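Local atomic coordinates of breast cancer anti-estrogen resistance protein 1 (PDB entry 5W93), a protein that acts as a docking protein that coordinates tyrosine kinase-based signalling in cell adhesion and, through its C-terminal domain, binds the LD1 motif of paxillin. Residues T24-V29 with S123-R128; F51-A56 with R91-T96. The protein carries 2 engineered substitutions. One frame throughout, in Å; residues are numbered along the deposited sequence.

In the fold
The C-terminal domain of this scaffold is almost entirely helical, four long helices packed as an up-and-down bundle like that of the focal adhesion targeting domain. Contact 1 joins the first and last of them, helix 5-37 and helix 107-135; contact 2 joins the two middle ones, helix 42-69 and helix 73-102, so both partners of contact 2 lie between those of contact 1 along the chain. Their centres are about 12 Å apart, and they meet directly where L25 CD1 lies 3.2 Å from S55 OG. Contact 1 thus closes the bundle, the L25-S55 touch links the two pairs, and contact 2 forms part of the surface that holds the paxillin peptide.

Contact 1 (T24-V29 with S123-R128); sequences TLTDAV and STQQFR
One methyl group, CD2 of L25, carries most of this contact, meeting the branched end of T124 tip to tip. It lies 3.4 Å from T124 OG1 and 3.6 Å from T124 CG2, so a single leucine branch covers both arms of the threonine. L25 reaches that far because its CG stands anti to the backbone N (chi1 179°), which carries the isobutyl group out from helix 5-37 into the interior. The gap it spans is wide, with the CA atoms of L25 and T124 9.0 Å apart, and the interface is correspondingly small.

Closer to the surface, T26 OG1 and Q125 NE2 approach to 4.3 Å, too far for a hydrogen bond. Both residues are exposed, a place that suits polar side chains at the margin of the buried L25-T124 pair. Both threonine hydroxyls are bonded within their own helices, T26 OG1 to L22 O and T124 OG1 chiefly to G121 O. Paired in this way, the buried hydroxyl of T124 can still lie against a leucine methyl, and CG2 beside it adds apolar surface.

Further out, L25 also packs on S55 and L59 of helix 42-69, and T124 on L86 of helix 73-102. The pair thus joins the first and last helices where all four helices of the bundle converge.

Contact 2 (F51-A56 with R91-T96); sequences FVILSA and RGIVAT
Apolar packing alone joins these two turns, and I53 is at its centre. Its CD1 comes 3.6 Å from CG2 of V94, the two side chains crossing at about a right angle. Against I93 the arrangement differs: the isoleucines slide past each other in opposite directions, with I53 CG1 lying 4.0 Å from I93 CG2. The outer carbon of I53 can serve both neighbours because its chain is extended (chi2 165°), placing CD1 well beyond the branch point. A looser touch, 4.4 Å between V52 CG1 and I93 CD1, completes the row. Beta-branched residues suit the task, since they present broad methyl surfaces close to the helix backbone.

Between the two segments there is no polar bond; T96 bonds within its own helix. T96 OG1 donates to G92 O, 2.9 Å away, with the donor tilted 24° from the carbonyl plane; T96 N reaches the same oxygen from the opposite face. Two donors therefore grip G92 O, and the buried threonine hydroxyl finds its acceptor one turn back.

Charge belongs to the outer side. R91, whose CB points away from helix 42-69, forms salt bridges with D88 and with an acidic side chain of the bound peptide, while I53, L54 and V94 pack on that peptide. Inward, V52 and I93 rest on L120 of helix 107-135.

The helices run antiparallel here, at 171° with 10.4 Å between their axes, as expected of consecutive members of an up-and-down four-helix bundle. The peptide-binding strip of I53, L54 and V94, shared by two adjacent helices with basic R91 at its side, resembles the faces by which focal adhesion targeting domains receive the amphipathic LD motifs of paxillin.

Contact 1 (T24-V29 with S123-R128)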
ATOM      1  N   THR A  24       1.931  -0.044  10.990  1.00 38.25           N
ATOM      2  CA  THR A  24       3.115  -0.610  10.365  1.00 37.82           C
ATOM      3  C   THR A  24       3.442   0.124   9.057  1.00 33.77           C
ATOM      4  O   THR A  24       4.614   0.405   8.764  1.00 29.06           O
ATOM      5  CB  THR A  24       2.924  -2.117  10.083  1.00 45.97           C
ATOM      6  OG1 THR A  24       2.839  -2.830  11.321  1.00 53.38           O
ATOM      7  CG2 THR A  24       4.090  -2.688   9.268  1.00 43.39           C
ATOM      8  N   LEU A  25       2.413   0.424   8.268  1.00 25.73           N
ATOM      9  CA  LEU A  25       2.627   1.099   6.988  1.00 24.55           C
ATOM     10  C   LEU A  25       3.158   2.504   7.194  1.00 24.53           C
ATOM     11  O   LEU A  25       4.069   2.940   6.490  1.00 26.18           O
ATOM     12  CB  LEU A  25       1.337   1.147   6.169  1.00 26.85           C
ATOM     13  CG  LEU A  25       1.424   1.842   4.809  1.00 26.32           C
ATOM     14  CD1 LEU A  25       2.540   1.246   3.945  1.00 29.13           C
ATOM     15  CD2 LEU A  25       0.097   1.731   4.088  1.00 30.23           C
ATOM     16  N   THR A  26       2.589   3.216   8.163  1.00 23.07           N
ATOM     17  CA  THR A  26       3.020   4.573   8.453  1.00 28.29           C
ATOM     18  C   THR A  26       4.478   4.599   8.888  1.00 28.46           C
ATOM     19  O   THR A  26       5.234   5.467   8.459  1.00 26.17           O
ATOM     20  CB  THR A  26       2.155   5.224   9.546  1.00 36.34           C
ATOM     21  OG1 THR A  26       0.779   5.124   9.171  1.00 35.47           O
ATOM     22  CG2 THR A  26       2.522   6.689   9.695  1.00 41.54           C
ATOM     23  N   ASP A  27       4.872   3.642   9.728  1.00 30.71           N
ATOM     24  CA  ASP A  27       6.270   3.522  10.126  1.00 26.80           C
ATOM     25  C   ASP A  27       7.163   3.226   8.911  1.00 27.61           C
ATOM     26  O   ASP A  27       8.264   3.760   8.808  1.00 27.48           O
ATOM     27  CB  ASP A  27       6.454   2.438  11.190  1.00 29.86           C
ATOM     28  CG  ASP A  27       5.851   2.826  12.535  1.00 38.69           C
ATOM     29  OD1 ASP A  27       5.577   4.030  12.743  1.00 37.69           O
ATOM     30  OD2 ASP A  27       5.658   1.930  13.379  1.00 43.01           O
ATOM     31  N   ALA A  28       6.696   2.386   7.989  1.00 25.78           N
ATOM     32  CA  ALA A  28       7.534   2.020   6.832  1.00 24.28           C
ATOM     33  C   ALA A  28       7.654   3.172   5.832  1.00 23.26           C
ATOM     34  O   ALA A  28       8.725   3.405   5.254  1.00 23.16           O
ATOM     35  CB  ALA A  28       6.986   0.766   6.137  1.00 21.56           C
ATOM     36  N   VAL A  29       6.550   3.880   5.613  1.00 21.86           N
ATOM     37  CA  VAL A  29       6.554   5.045   4.732  1.00 22.33           C
ATOM     38  C   VAL A  29       7.411   6.191   5.299  1.00 28.80           C
ATOM     39  O   VAL A  29       8.184   6.799   4.565  1.00 28.84           O
ATOM     40  CB  VAL A  29       5.121   5.538   4.475  1.00 30.92           C
ATOM     41  CG1 VAL A  29       5.124   6.879   3.779  1.00 29.00           C
ATOM     42  CG2 VAL A  29       4.358   4.506   3.642  1.00 30.33           C
ATOM     43  N   SER A 123      -3.775   7.003  -0.420  1.00 23.07           N
ATOM     44  CA  SER A 123      -4.823   6.100  -0.880  1.00 22.37           C
ATOM     45  C   SER A 123      -5.158   5.052   0.182  1.00 22.76           C
ATOM     46  O   SER A 123      -6.307   4.625   0.293  1.00 24.97           O
ATOM     47  CB  SER A 123      -4.413   5.415  -2.188  1.00 29.12           C
ATOM     48  OG  SER A 123      -4.338   6.344  -3.260  1.00 28.17           O
ATOM     49  N   THR A 124      -4.166   4.642   0.970  1.00 24.22           N
ATOM     50  CA  THR A 124      -4.416   3.664   2.036  1.00 20.05           C
ATOM     51  C   THR A 124      -5.200   4.286   3.200  1.00 24.09           C
ATOM     52  O   THR A 124      -6.064   3.643   3.802  1.00 23.78           O
ATOM     53  CB  THR A 124      -3.097   3.041   2.574  1.00 24.43           C
ATOM     54  OG1 THR A 124      -2.240   4.065   3.096  1.00 28.62           O
ATOM     55  CG2 THR A 124      -2.367   2.247   1.466  1.00 19.66           C
ATOM     56  N   GLN A 125      -4.891   5.535   3.512  1.00 22.62           N
ATOM     57  CA  GLN A 125      -5.651   6.272   4.517  1.00 28.13           C
ATOM     58  C   GLN A 125      -7.097   6.437   4.079  1.00 27.79           C
ATOM     59  O   GLN A 125      -8.016   6.347   4.885  1.00 30.37           O
ATOM     60  CB  GLN A 125      -5.037   7.649   4.771  1.00 34.55           C
ATOM     61  CG  GLN A 125      -3.728   7.604   5.515  1.00 44.45           C
ATOM     62  CD  GLN A 125      -3.886   7.043   6.913  1.00 58.66           C
ATOM     63  OE1 GLN A 125      -4.897   7.283   7.590  1.00 59.09           O
ATOM     64  NE2 GLN A 125      -2.893   6.287   7.355  1.00 59.08           N
ATOM     65  N   GLN A 126      -7.275   6.687   2.784  1.00 23.75           N
ATOM     66  CA  GLN A 126      -8.590   6.848   2.201  1.00 26.66           C
ATOM     67  C   GLN A 126      -9.375   5.532   2.238  1.00 33.39           C
ATOM     68  O   GLN A 126     -10.563   5.521   2.563  1.00 24.77           O
ATOM     69  CB  GLN A 126      -8.444   7.354   0.772  1.00 27.05           C
ATOM     70  CG  GLN A 126      -9.705   7.804   0.147  1.00 34.47           C
ATOM     71  CD  GLN A 126      -9.422   8.657  -1.040  1.00 36.35           C
ATOM     72  OE1 GLN A 126      -9.217   8.148  -2.135  1.00 29.58           O
ATOM     73  NE2 GLN A 126      -9.374   9.968  -0.832  1.00 41.20           N
ATOM     74  N   PHE A 127      -8.697   4.429   1.916  1.00 23.68           N
ATOM     75  CA  PHE A 127      -9.278   3.089   2.035  1.00 22.26           C
ATOM     76  C   PHE A 127      -9.817   2.855   3.449  1.00 21.37           C
ATOM     77  O   PHE A 127     -10.959   2.443   3.629  1.00 22.85           O
ATOM     78  CB  PHE A 127      -8.232   2.026   1.689  1.00 19.75           C
ATOM     79  CG  PHE A 127      -8.720   0.597   1.839  1.00 27.02           C
ATOM     80  CD1 PHE A 127     -10.010   0.232   1.461  1.00 23.35           C
ATOM     81  CD2 PHE A 127      -7.865  -0.387   2.340  1.00 31.13           C
ATOM     82  CE1 PHE A 127     -10.445  -1.094   1.585  1.00 26.05           C
ATOM     83  CE2 PHE A 127      -8.286  -1.716   2.470  1.00 30.92           C
ATOM     84  CZ  PHE A 127      -9.581  -2.069   2.089  1.00 28.11           C
ATOM     85  N   ARG A 128      -8.997   3.150   4.440  1.00 21.48           N
ATOM     86  CA  ARG A 128      -9.396   2.956   5.834  1.00 24.96           C
ATOM     87  C   ARG A 128     -10.588   3.845   6.200  1.00 31.30           C
ATOM     88  O   ARG A 128     -11.520   3.401   6.868  1.00 24.25           O
ATOM     89  CB  ARG A 128      -8.219   3.231   6.769  1.00 28.70           C
ATOM     90  CG  ARG A 128      -8.490   2.782   8.205  1.00 47.51           C
ATOM     91  CD  ARG A 128      -8.114   3.834   9.228  1.00 57.18           C
ATOM     92  NE  ARG A 128      -9.164   4.825   9.432  1.00 67.71           N
ATOM     93  CZ  ARG A 128      -9.134   6.061   8.945  1.00 71.17           C
ATOM     94  NH1 ARG A 128      -8.101   6.465   8.214  1.00 71.70           N
ATOM     95  NH2 ARG A 128     -10.139   6.895   9.190  1.00 69.55           N
TER

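Contact 2 (F51-A56 with R91-T96)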
ATOM      1  N   PHE A  51       9.980  -2.642   2.186  1.00 22.68           N
ATOM      2  CA  PHE A  51       9.252  -2.606   3.467  1.00 22.13           C
ATOM      3  C   PHE A  51       7.876  -1.943   3.285  1.00 23.37           C
ATOM      4  O   PHE A  51       6.860  -2.374   3.865  1.00 20.08           O
ATOM      5  CB  PHE A  51      10.038  -1.837   4.548  1.00 24.87           C
ATOM      6  CG  PHE A  51      11.424  -2.374   4.829  1.00 29.80           C
ATOM      7  CD1 PHE A  51      11.738  -3.714   4.619  1.00 29.11           C
ATOM      8  CD2 PHE A  51      12.410  -1.529   5.331  1.00 23.67           C
ATOM      9  CE1 PHE A  51      13.007  -4.205   4.895  1.00 35.79           C
ATOM     10  CE2 PHE A  51      13.696  -2.023   5.605  1.00 26.58           C
ATOM     11  CZ  PHE A  51      13.984  -3.355   5.388  1.00 29.11           C
ATOM     12  N   VAL A  52       7.851  -0.882   2.480  1.00 22.03           N
ATOM     13  CA  VAL A  52       6.595  -0.187   2.182  1.00 20.41           C
ATOM     14  C   VAL A  52       5.621  -1.108   1.446  1.00 20.37           C
ATOM     15  O   VAL A  52       4.438  -1.181   1.776  1.00 19.88           O
ATOM     16  CB  VAL A  52       6.841   1.081   1.336  1.00 21.03           C
ATOM     17  CG1 VAL A  52       5.543   1.594   0.755  1.00 20.35           C
ATOM     18  CG2 VAL A  52       7.503   2.161   2.196  1.00 24.01           C
ATOM     19  N   ILE A  53       6.141  -1.818   0.451  1.00 19.11           N
ATOM     20  CA  ILE A  53       5.344  -2.718  -0.368  1.00 19.91           C
ATOM     21  C   ILE A  53       4.780  -3.871   0.468  1.00 22.60           C
ATOM     22  O   ILE A  53       3.591  -4.180   0.423  1.00 24.64           O
ATOM     23  CB  ILE A  53       6.201  -3.282  -1.531  1.00 21.07           C
ATOM     24  CG1 ILE A  53       6.528  -2.159  -2.514  1.00 25.65           C
ATOM     25  CG2 ILE A  53       5.486  -4.416  -2.244  1.00 20.15           C
ATOM     26  CD1 ILE A  53       7.658  -2.524  -3.498  1.00 29.27           C
ATOM     27  N   LEU A  54       5.644  -4.509   1.235  1.00 22.33           N
ATOM     28  CA  LEU A  54       5.201  -5.601   2.080  1.00 24.76           C
ATOM     29  C   LEU A  54       4.105  -5.174   3.068  1.00 20.84           C
ATOM     30  O   LEU A  54       3.101  -5.864   3.230  1.00 24.33           O
ATOM     31  CB  LEU A  54       6.418  -6.177   2.796  1.00 28.53           C
ATOM     32  CG  LEU A  54       6.443  -6.682   4.223  1.00 55.22           C
ATOM     33  CD1 LEU A  54       5.730  -8.024   4.326  1.00 66.56           C
ATOM     34  CD2 LEU A  54       7.910  -6.813   4.560  1.00 62.26           C
ATOM     35  N   SER A  55       4.272  -4.020   3.696  1.00 20.64           N
ATOM     36  CA  SER A  55       3.316  -3.581   4.709  1.00 22.51           C
ATOM     37  C   SER A  55       1.994  -3.096   4.071  1.00 30.63           C
ATOM     38  O   SER A  55       0.914  -3.389   4.586  1.00 24.73           O
ATOM     39  CB  SER A  55       3.947  -2.495   5.593  1.00 27.37           C
ATOM     40  OG  SER A  55       4.219  -1.310   4.851  1.00 43.01           O
ATOM     41  N   ALA A  56       2.062  -2.387   2.945  1.00 24.41           N
ATOM     42  CA  ALA A  56       0.844  -2.003   2.239  1.00 21.14           C
ATOM     43  C   ALA A  56       0.108  -3.209   1.638  1.00 23.58           C
ATOM     44  O   ALA A  56      -1.123  -3.192   1.516  1.00 21.17           O
ATOM     45  CB  ALA A  56       1.153  -0.987   1.136  1.00 26.85           C
ATOM     46  N   ARG A  91       2.780  -1.737  -7.906  1.00 21.79           N
ATOM     47  CA  ARG A  91       3.565  -1.956  -9.130  1.00 26.00           C
ATOM     48  C   ARG A  91       4.298  -0.681  -9.537  1.00 20.22           C
ATOM     49  O   ARG A  91       5.441  -0.734 -10.001  1.00 24.62           O
ATOM     50  CB  ARG A  91       2.680  -2.446 -10.284  1.00 31.37           C
ATOM     51  CG  ARG A  91       2.197  -3.873 -10.112  1.00 32.19           C
ATOM     52  CD  ARG A  91       1.444  -4.370 -11.341  1.00 39.40           C
ATOM     53  NE  ARG A  91       0.149  -3.719 -11.506  1.00 47.78           N
ATOM     54  CZ  ARG A  91      -1.001  -4.236 -11.081  1.00 57.99           C
ATOM     55  NH1 ARG A  91      -1.008  -5.410 -10.466  1.00 61.63           N
ATOM     56  NH2 ARG A  91      -2.144  -3.583 -11.268  1.00 54.91           N
ATOM     57  N   GLY A  92       3.635   0.457  -9.364  1.00 20.96           N
ATOM     58  CA  GLY A  92       4.237   1.752  -9.617  1.00 21.59           C
ATOM     59  C   GLY A  92       5.450   1.997  -8.730  1.00 25.96           C
ATOM     60  O   GLY A  92       6.461   2.561  -9.173  1.00 27.10           O
ATOM     61  N   ILE A  93       5.357   1.594  -7.468  1.00 21.98           N
ATOM     62  CA  ILE A  93       6.487   1.715  -6.557  1.00 22.26           C
ATOM     63  C   ILE A  93       7.639   0.775  -6.968  1.00 21.30           C
ATOM     64  O   ILE A  93       8.804   1.180  -6.922  1.00 22.28           O
ATOM     65  CB  ILE A  93       6.053   1.443  -5.113  1.00 24.56           C
ATOM     66  CG1 ILE A  93       5.096   2.560  -4.667  1.00 25.19           C
ATOM     67  CG2 ILE A  93       7.261   1.383  -4.185  1.00 20.13           C
ATOM     68  CD1 ILE A  93       4.377   2.281  -3.405  1.00 25.98           C
ATOM     69  N   VAL A  94       7.333  -0.453  -7.384  1.00 18.58           N
ATOM     70  CA  VAL A  94       8.395  -1.337  -7.884  1.00 22.57           C
ATOM     71  C   VAL A  94       9.084  -0.697  -9.121  1.00 27.90           C
ATOM     72  O   VAL A  94      10.306  -0.631  -9.188  1.00 23.72           O
ATOM     73  CB  VAL A  94       7.846  -2.740  -8.238  1.00 23.32           C
ATOM     74  CG1 VAL A  94       8.898  -3.598  -8.952  1.00 22.43           C
ATOM     75  CG2 VAL A  94       7.347  -3.442  -6.965  1.00 21.03           C
ATOM     76  N   ALA A  95       8.282  -0.190 -10.053  1.00 26.46           N
ATOM     77  CA  ALA A  95       8.791   0.441 -11.279  1.00 31.97           C
ATOM     78  C   ALA A  95       9.682   1.649 -10.992  1.00 25.84           C
ATOM     79  O   ALA A  95      10.826   1.714 -11.454  1.00 24.63           O
ATOM     80  CB  ALA A  95       7.627   0.858 -12.195  1.00 27.50           C
ATOM     81  N   THR A  96       9.163   2.609 -10.232  1.00 22.53           N
ATOM     82  CA  THR A  96       9.925   3.818  -9.956  1.00 24.26           C
ATOM     83  C   THR A  96      11.152   3.577  -9.076  1.00 25.83           C
ATOM     84  O   THR A  96      12.161   4.282  -9.210  1.00 24.18           O
ATOM     85  CB  THR A  96       9.052   4.903  -9.309  1.00 27.50           C
ATOM     86  OG1 THR A  96       8.467   4.411  -8.087  1.00 23.51           O
ATOM     87  CG2 THR A  96       7.955   5.324 -10.261  1.00 27.84           C
TER